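Side-chain contacts in alpha-1,2-Mannosidase (Trichoderma reesei, PDB 1HCU), which hydrolyses alpha-1,2-mannosidic bonds and probably trims high-mannose N-glycans of glycoproteins down to the five-mannose form, with calcium as cofactor: residues Ser46-Arg51 with Ser446-Ser451; Asp60-Ala65 with Asp72-Ile77; Gly107-Ala112 with Arg135-Leu140. All blocks are in the same frame, centred on the assembly; numbering follows the deposited sequence.

Contact 1 (Ser46-Arg51 with Ser446-Ser451); sequences SFDDER and SDDMES
Glu50 and Glu450 bring their carboxylates together at the surface, OE1 of Glu50 lying 3.4 Å from OE1 of Glu450. The two side chains cross at about a right angle, with their carboxylate planes 36° apart. Glu50 reaches across by an extended chain beyond CG, whereas Glu450 bends at chi2 (-80°), which turns its end toward Glu50. The same Glu450 OE1 is also 3.1 Å from OD2 of Asp448, another pair of acceptors. Asp448 in turn faces Asp48 across the contact, their OD1 atoms 3.8 Å apart.

One water sits 2.7 Å from Glu50 OE1 and 2.6 Å from Asp448 OD1, placed to donate to either, although more acceptors surround it than it has protons. A second accepts from Arg51 NH1 at 3.2 Å and lies beside Glu450 OE2, so that the guanidinium and the carboxylate face each other through water without touching.

Asp48 is held on its own side: OD1 is hydrogen-bonded to His41 NE2, while OD2 accepts from the backbone N of Glu50 at 3.1 Å, forming an Asx turn. An alanine at Asp48 would be likely to leave His41 NE2 without this mate and to undo the turn that sets the direction of Glu50.

The contact sets the end of strand 46-48 and the turn after it against the loop leading into helix 451-465, with Glu450 about 8 Å, side chain to side chain, from Glu100, the predicted proton donor. The four carboxylates suggest a patch that is probably negative, in which bridging water, Arg51 and His41 would offset part of the mutual repulsion.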
loop_
_atom_site.group_PDB
_atom_site.type_symbol
_atom_site.label_atom_id
_atom_site.label_comp_id
_atom_site.label_asym_id
_atom_site.label_seq_id
_atom_site.Cartn_x
_atom_site.Cartn_y
_atom_site.Cartn_z
ATOM N N SER A 46 -9.440 -6.722 22.806
ATOM C CA SER A 46 -8.313 -7.640 22.928
ATOM C C SER A 46 -7.286 -7.274 21.857
ATOM O O SER A 46 -7.356 -6.199 21.262
ATOM C CB SER A 46 -8.757 -9.096 22.755
ATOM O OG SER A 46 -9.247 -9.336 21.449
ATOM N N PHE A 47 -6.343 -8.169 21.605
ATOM C CA PHE A 47 -5.299 -7.898 20.631
ATOM C C PHE A 47 -4.795 -9.161 19.963
ATOM O O PHE A 47 -5.217 -10.268 20.295
ATOM C CB PHE A 47 -4.119 -7.212 21.322
ATOM C CG PHE A 47 -3.549 -8.005 22.470
ATOM C CD1 PHE A 47 -2.799 -9.159 22.243
ATOM C CD2 PHE A 47 -3.783 -7.611 23.781
ATOM C CE1 PHE A 47 -2.289 -9.912 23.309
ATOM C CE2 PHE A 47 -3.281 -8.353 24.855
ATOM C CZ PHE A 47 -2.531 -9.507 24.615
ATOM N N ASP A 48 -3.885 -8.976 19.014
ATOM C CA ASP A 48 -3.267 -10.089 18.317
ATOM C C ASP A 48 -1.849 -9.676 17.969
ATOM O O ASP A 48 -1.486 -8.503 18.108
ATOM C CB ASP A 48 -4.047 -10.455 17.046
ATOM C CG ASP A 48 -3.882 -9.437 15.924
ATOM O OD1 ASP A 48 -4.919 -8.986 15.391
ATOM O OD2 ASP A 48 -2.731 -9.097 15.556
ATOM N N ASP A 49 -1.046 -10.642 17.541
ATOM C CA ASP A 49 0.325 -10.372 17.134
ATOM C C ASP A 49 0.614 -10.977 15.752
ATOM O O ASP A 49 1.561 -11.751 15.594
ATOM C CB ASP A 49 1.305 -10.909 18.184
ATOM C CG ASP A 49 1.435 -9.985 19.392
ATOM O OD1 ASP A 49 1.688 -8.777 19.193
ATOM O OD2 ASP A 49 1.296 -10.460 20.544
ATOM N N GLU A 50 -0.208 -10.618 14.761
ATOM C CA GLU A 50 -0.056 -11.114 13.384
ATOM C C GLU A 50 1.266 -10.664 12.782
ATOM O O GLU A 50 1.781 -11.282 11.854
ATOM C CB GLU A 50 -1.176 -10.594 12.470
ATOM C CG GLU A 50 -2.586 -11.003 12.855
ATOM C CD GLU A 50 -3.641 -10.489 11.866
ATOM O OE1 GLU A 50 -3.653 -9.269 11.565
ATOM O OE2 GLU A 50 -4.461 -11.307 11.393
ATOM N N ARG A 51 1.799 -9.573 13.310
ATOM C CA ARG A 51 3.047 -9.016 12.817
ATOM C C ARG A 51 4.222 -9.437 13.695
ATOM O O ARG A 51 5.095 -8.628 14.025
ATOM C CB ARG A 51 2.934 -7.490 12.770
ATOM C CG ARG A 51 3.178 -6.847 11.401
ATOM C CD ARG A 51 2.326 -7.462 10.282
ATOM N NE ARG A 51 2.943 -8.677 9.756
ATOM C CZ ARG A 51 2.331 -9.556 8.973
ATOM N NH1 ARG A 51 1.067 -9.364 8.605
ATOM N NH2 ARG A 51 2.980 -10.644 8.581
ATOM N N SER A 446 -16.160 -6.942 12.420
ATOM C CA SER A 446 -15.505 -8.242 12.583
ATOM C C SER A 446 -14.461 -8.181 13.697
ATOM O O SER A 446 -13.673 -9.105 13.876
ATOM C CB SER A 446 -14.873 -8.710 11.264
ATOM O OG SER A 446 -14.068 -7.713 10.663
ATOM N N ASP A 447 -14.477 -7.077 14.438
ATOM C CA ASP A 447 -13.581 -6.858 15.572
ATOM C C ASP A 447 -12.085 -6.913 15.249
ATOM O O ASP A 447 -11.364 -7.793 15.716
ATOM C CB ASP A 447 -13.928 -7.863 16.676
ATOM C CG ASP A 447 -13.263 -7.536 18.000
ATOM O OD1 ASP A 447 -13.129 -6.335 18.327
ATOM O OD2 ASP A 447 -12.890 -8.486 18.719
ATOM N N ASP A 448 -11.618 -5.959 14.451
ATOM C CA ASP A 448 -10.209 -5.902 14.082
ATOM C C ASP A 448 -9.844 -4.538 13.504
ATOM O O ASP A 448 -10.612 -3.940 12.759
ATOM C CB ASP A 448 -9.874 -7.006 13.078
ATOM C CG ASP A 448 -8.436 -6.932 12.593
ATOM O OD1 ASP A 448 -7.505 -7.011 13.425
ATOM O OD2 ASP A 448 -8.237 -6.790 11.368
ATOM N N MET A 449 -8.669 -4.046 13.875
ATOM C CA MET A 449 -8.189 -2.754 13.412
ATOM C C MET A 449 -6.743 -2.916 12.939
ATOM O O MET A 449 -5.800 -2.809 13.721
ATOM C CB MET A 449 -8.288 -1.727 14.550
ATOM C CG MET A 449 -7.897 -0.309 14.164
ATOM S SD MET A 449 -8.538 0.966 15.321
ATOM C CE MET A 449 -7.170 1.143 16.440
ATOM N N GLU A 450 -6.590 -3.190 11.649
ATOM C CA GLU A 450 -5.282 -3.389 11.039
ATOM C C GLU A 450 -4.383 -2.167 11.177
ATOM O O GLU A 450 -4.860 -1.030 11.202
ATOM C CB GLU A 450 -5.457 -3.740 9.566
ATOM C CG GLU A 450 -6.158 -5.063 9.345
ATOM C CD GLU A 450 -5.233 -6.245 9.520
ATOM O OE1 GLU A 450 -5.740 -7.384 9.602
ATOM O OE2 GLU A 450 -3.999 -6.041 9.564
ATOM N N SER A 451 -3.077 -2.408 11.243
ATOM C CA SER A 451 -2.121 -1.318 11.393
ATOM C C SER A 451 -2.144 -0.308 10.237
ATOM O O SER A 451 -1.936 0.886 10.460
ATOM C CB SER A 451 -0.701 -1.879 11.592
ATOM O OG SER A 451 -0.197 -2.489 10.418
HETATM O O HOH W 1 -4.965 -7.305 12.966
HETATM O O HOH W 2 -1.226 -7.509 9.769
#

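Contact 2 (Asp60-Ala65 with Asp72-Ile77); sequences DGLDTA and DIVNTI
The backbone N of Ala65, whose methyl group faces helix 71-80, donates to Gly61 O at 2.9 Å, a regular helical bond in the turn that carries this methyl. Ala65 CB is 4.0 Å from CG2 of Ile73 and equally far from CG2 of Val74, so this small side chain meets two successive residues of the partner helix. The same Val74 methyl also rests against the end of the residue, 3.9 Å from Ala65 O. Being so short, Ala65 lets the backbones come close here, its CA lying 6.1 Å from that of Val74.

A turn before Ala65, and a turn after Ile73 on the antiparallel partner, Leu62 and Ile77 form the other half of the contact. They slide past each other in opposite directions, each reaching toward the base of the other. Leu62 places CD1 at 3.8 Å from Ile77 CB and also close to its CG2 methyl. Ile77 has CG1 beside its own backbone N (chi1 -55°) and is extended beyond it, which carries CD1 to 3.8 Å from Leu62 CA. Val74 CG1 adds a looser touch on Leu62 CD1.

Trp27 of helix 13-33 packs on Ile73 and Ile77, and Phe23 on Ala65, extending the apolar layer. Asp63 points away from this interface and forms a salt bridge with Lys459.

The short segment axes approach to 9.0 Å at 146°. Joined by a brief connection, helices 56-67 and 71-80 make an antiparallel alpha-alpha hairpin, the kind of building element from which the (alpha/alpha)7 barrel of family 47 glycosidases is constructed.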
loop_
_atom_site.group_PDB
_atom_site.type_symbol
_atom_site.label_atom_id
_atom_site.label_comp_id
_atom_site.label_asym_id
_atom_site.label_seq_id
_atom_site.Cartn_x
_atom_site.Cartn_y
_atom_site.Cartn_z
ATOM N N ASP A 60 3.779 1.439 12.442
ATOM C CA ASP A 60 3.048 1.840 11.252
ATOM C C ASP A 60 2.386 3.219 11.397
ATOM O O ASP A 60 2.273 3.956 10.420
ATOM C CB ASP A 60 1.995 0.777 10.929
ATOM C CG ASP A 60 2.141 0.216 9.526
ATOM O OD1 ASP A 60 3.220 0.403 8.922
ATOM O OD2 ASP A 60 1.182 -0.423 9.032
ATOM N N GLY A 61 1.975 3.578 12.614
ATOM C CA GLY A 61 1.329 4.869 12.818
ATOM C C GLY A 61 2.252 6.018 13.204
ATOM O O GLY A 61 1.863 7.190 13.162
ATOM N N LEU A 62 3.484 5.685 13.564
ATOM C CA LEU A 62 4.463 6.679 13.980
ATOM C C LEU A 62 4.596 7.886 13.048
ATOM O O LEU A 62 4.485 9.026 13.492
ATOM C CB LEU A 62 5.830 6.009 14.153
ATOM C CG LEU A 62 7.018 6.903 14.505
ATOM C CD1 LEU A 62 6.703 7.716 15.744
ATOM C CD2 LEU A 62 8.270 6.035 14.728
ATOM N N ASP A 63 4.836 7.654 11.761
ATOM C CA ASP A 63 4.995 8.775 10.852
ATOM C C ASP A 63 3.700 9.547 10.621
ATOM O O ASP A 63 3.726 10.753 10.380
ATOM C CB ASP A 63 5.606 8.322 9.519
ATOM C CG ASP A 63 4.722 7.364 8.750
ATOM O OD1 ASP A 63 5.120 7.014 7.620
ATOM O OD2 ASP A 63 3.650 6.960 9.255
ATOM N N THR A 64 2.566 8.863 10.704
ATOM C CA THR A 64 1.299 9.547 10.525
ATOM C C THR A 64 1.169 10.540 11.679
ATOM O O THR A 64 0.755 11.683 11.484
ATOM C CB THR A 64 0.113 8.559 10.539
ATOM O OG1 THR A 64 0.249 7.637 9.446
ATOM C CG2 THR A 64 -1.207 9.305 10.396
ATOM N N ALA A 65 1.557 10.104 12.879
ATOM C CA ALA A 65 1.499 10.948 14.073
ATOM C C ALA A 65 2.430 12.144 13.928
ATOM O O ALA A 65 2.157 13.220 14.452
ATOM C CB ALA A 65 1.888 10.136 15.308
ATOM N N ASP A 72 3.028 14.268 21.609
ATOM C CA ASP A 72 2.894 13.251 22.655
ATOM C C ASP A 72 2.925 11.808 22.168
ATOM O O ASP A 72 3.676 10.987 22.687
ATOM C CB ASP A 72 1.613 13.488 23.452
ATOM C CG ASP A 72 1.752 14.618 24.445
ATOM O OD1 ASP A 72 2.633 15.487 24.238
ATOM O OD2 ASP A 72 0.977 14.643 25.425
ATOM N N ILE A 73 2.094 11.491 21.186
ATOM C CA ILE A 73 2.067 10.145 20.652
ATOM C C ILE A 73 3.434 9.793 20.076
ATOM O O ILE A 73 3.916 8.678 20.260
ATOM C CB ILE A 73 0.993 10.006 19.546
ATOM C CG1 ILE A 73 -0.393 10.266 20.149
ATOM C CG2 ILE A 73 1.073 8.621 18.906
ATOM C CD1 ILE A 73 -1.512 10.297 19.142
ATOM N N VAL A 74 4.062 10.749 19.399
ATOM C CA VAL A 74 5.368 10.513 18.799
ATOM C C VAL A 74 6.379 10.135 19.868
ATOM O O VAL A 74 7.134 9.174 19.718
ATOM C CB VAL A 74 5.886 11.757 18.041
ATOM C CG1 VAL A 74 7.311 11.521 17.545
ATOM C CG2 VAL A 74 4.986 12.062 16.877
ATOM N N ASN A 75 6.387 10.893 20.954
ATOM C CA ASN A 75 7.310 10.630 22.039
ATOM C C ASN A 75 7.083 9.240 22.636
ATOM O O ASN A 75 8.042 8.525 22.923
ATOM C CB ASN A 75 7.168 11.712 23.111
ATOM C CG ASN A 75 7.970 11.401 24.358
ATOM O OD1 ASN A 75 7.476 10.744 25.284
ATOM N ND2 ASN A 75 9.225 11.854 24.386
ATOM N N THR A 76 5.820 8.856 22.805
ATOM C CA THR A 76 5.487 7.552 23.372
ATOM C C THR A 76 6.097 6.413 22.556
ATOM O O THR A 76 6.678 5.480 23.113
ATOM C CB THR A 76 3.952 7.344 23.441
ATOM O OG1 THR A 76 3.353 8.408 24.188
ATOM C CG2 THR A 76 3.618 6.021 24.114
ATOM N N ILE A 77 5.964 6.499 21.235
ATOM C CA ILE A 77 6.479 5.474 20.330
ATOM C C ILE A 77 8.002 5.486 20.288
ATOM O O ILE A 77 8.639 4.436 20.352
ATOM C CB ILE A 77 5.903 5.665 18.894
ATOM C CG1 ILE A 77 4.369 5.698 18.959
ATOM C CG2 ILE A 77 6.330 4.507 17.992
ATOM C CD1 ILE A 77 3.685 6.007 17.639
#

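Contact 3 (Gly107-Ala112 with Arg135-Leu140); sequences GGLLSA and RQAQTL
Leu109 and Leu110, neighbours on helix 98-117, both meet Ala137 of helix 127-144. The helices run nearly antiparallel within the (alpha/alpha)7 barrel, away from the predicted catalytic residues, the short segment axes passing 9.2 Å apart at 152°.

The first segment opens with Gly107 and Gly108, which keep to their own helix, Gly107 O accepting from the backbone N of Ser111 at 2.9 Å. Leu109 then makes the broadest contact. Its CG stands beside the backbone N (chi1 -67°) and the chain continues outward from there, which lays CD1 against the partner helix, 3.8 Å from both the CA and the N of Ala137. This methyl also meets the Gln136 carbonyl carbon at 4.2 Å, which means that it packs on main chain as much as on side chain. Closer to its own helix, Leu109 CB faces the methyl of Ala137. The two CA atoms are only 6.2 Å apart, a spacing that the small alanine makes possible.

Leu110 comes to the same methyl with its CD1, which lies 3.4 Å from Ala137 CB. This is short for two methyl carbons, and with chi1 at -98°, off a staggered value, the exact placing of the CD1 methyl is doubtful. Phe490 of strand 489-491 packs on Leu110 as well.

Ser111 faces elsewhere, its OG hydrogen-bonded to Asp63 OD1. Ala112, next in line, takes its packing from helix 56-67, where Ile66 is one neighbour.

On the partner helix, Leu140 packs on Thr101 and Tyr105, extending the apolar seam toward the start of helix 98-117. The contact is thus van der Waals packing, methyls on methyls and on main chain, a close fit around one alanine without directional bonding, which is consistent with packing setting the spacing of the segments.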
loop_
_atom_site.group_PDB
_atom_site.type_symbol
_atom_site.label_atom_id
_atom_site.label_comp_id
_atom_site.label_asym_id
_atom_site.label_seq_id
_atom_site.Cartn_x
_atom_site.Cartn_y
_atom_site.Cartn_z
ATOM N N GLY A 107 9.924 0.080 6.633
ATOM C CA GLY A 107 9.388 1.300 6.041
ATOM C C GLY A 107 9.006 2.330 7.088
ATOM O O GLY A 107 9.357 3.505 6.981
ATOM N N GLY A 108 8.287 1.883 8.114
ATOM C CA GLY A 108 7.860 2.784 9.174
ATOM C C GLY A 108 9.003 3.450 9.920
ATOM O O GLY A 108 8.929 4.637 10.233
ATOM N N LEU A 109 10.059 2.686 10.203
ATOM C CA LEU A 109 11.226 3.198 10.926
ATOM C C LEU A 109 11.999 4.186 10.064
ATOM O O LEU A 109 12.437 5.228 10.544
ATOM C CB LEU A 109 12.149 2.040 11.343
ATOM C CG LEU A 109 11.623 1.047 12.393
ATOM C CD1 LEU A 109 12.458 -0.246 12.379
ATOM C CD2 LEU A 109 11.656 1.704 13.772
ATOM N N LEU A 110 12.162 3.856 8.788
ATOM C CA LEU A 110 12.891 4.720 7.865
ATOM C C LEU A 110 12.155 6.021 7.532
ATOM O O LEU A 110 12.782 7.079 7.436
ATOM C CB LEU A 110 13.218 3.955 6.575
ATOM C CG LEU A 110 14.617 3.339 6.414
ATOM C CD1 LEU A 110 15.043 2.578 7.653
ATOM C CD2 LEU A 110 14.600 2.419 5.207
ATOM N N SER A 111 10.838 5.963 7.362
ATOM C CA SER A 111 10.092 7.179 7.048
ATOM C C SER A 111 10.121 8.107 8.261
ATOM O O SER A 111 10.320 9.317 8.126
ATOM C CB SER A 111 8.645 6.853 6.647
ATOM O OG SER A 111 7.937 6.221 7.699
ATOM N N ALA A 112 9.939 7.536 9.451
ATOM C CA ALA A 112 9.976 8.327 10.674
ATOM C C ALA A 112 11.365 8.949 10.807
ATOM O O ALA A 112 11.503 10.116 11.174
ATOM C CB ALA A 112 9.682 7.446 11.879
ATOM N N ARG A 135 19.008 2.556 13.722
ATOM C CA ARG A 135 19.736 1.414 14.266
ATOM C C ARG A 135 18.853 0.180 14.271
ATOM O O ARG A 135 19.275 -0.896 13.847
ATOM C CB ARG A 135 20.222 1.695 15.693
ATOM C CG ARG A 135 21.361 2.685 15.774
ATOM N N GLN A 136 17.621 0.335 14.746
ATOM C CA GLN A 136 16.704 -0.800 14.797
ATOM C C GLN A 136 16.356 -1.318 13.400
ATOM O O GLN A 136 16.167 -2.518 13.216
ATOM C CB GLN A 136 15.433 -0.419 15.568
ATOM C CG GLN A 136 15.607 -0.395 17.093
ATOM C CD GLN A 136 15.564 -1.784 17.727
ATOM O OE1 GLN A 136 14.751 -2.044 18.612
ATOM N NE2 GLN A 136 16.437 -2.673 17.282
ATOM N N ALA A 137 16.292 -0.419 12.417
ATOM C CA ALA A 137 15.975 -0.814 11.042
ATOM C C ALA A 137 17.090 -1.703 10.493
ATOM O O ALA A 137 16.833 -2.731 9.870
ATOM C CB ALA A 137 15.810 0.418 10.165
ATOM N N GLN A 138 18.331 -1.303 10.729
ATOM C CA GLN A 138 19.464 -2.081 10.265
ATOM C C GLN A 138 19.512 -3.430 10.987
ATOM O O GLN A 138 19.809 -4.452 10.377
ATOM C CB GLN A 138 20.752 -1.297 10.483
ATOM C CG GLN A 138 21.999 -2.021 10.026
ATOM C CD GLN A 138 23.166 -1.079 9.843
ATOM O OE1 GLN A 138 23.337 -0.132 10.608
ATOM N NE2 GLN A 138 23.982 -1.334 8.828
ATOM N N THR A 139 19.186 -3.439 12.277
ATOM C CA THR A 139 19.172 -4.683 13.042
ATOM C C THR A 139 18.156 -5.648 12.423
ATOM O O THR A 139 18.449 -6.833 12.226
ATOM C CB THR A 139 18.810 -4.432 14.537
ATOM O OG1 THR A 139 19.844 -3.660 15.160
ATOM C CG2 THR A 139 18.650 -5.749 15.288
ATOM N N LEU A 140 16.966 -5.135 12.111
ATOM C CA LEU A 140 15.908 -5.938 11.501
ATOM C C LEU A 140 16.394 -6.481 10.158
ATOM O O LEU A 140 16.294 -7.680 9.875
ATOM C CB LEU A 140 14.662 -5.083 11.249
ATOM C CG LEU A 140 13.260 -5.665 11.458
ATOM C CD1 LEU A 140 12.241 -4.774 10.736
ATOM C CD2 LEU A 140 13.166 -7.088 10.946
#

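From the N terminus, the chain first passes strand 46-48, whose partner comes almost 400 residues later: contact 1 closes where the chain enters helix 451-465, and its long loop contains both other contacts. Contact 2 closes locally across seven residues, pairing helices 56-67 and 71-80. Contact 3 follows in series, 23 residues separating its segments, and joins helices 98-117 and 127-144. None cross. Helix 56-67 is the common piece: Asp60 OD2 probably hydrogen-bonds Ser451 OG of contact 1, and Leu62 CD2 packs on Ala112 CB of contact 3. Early helices are thereby tied to one another and to the C-terminal part of the fold.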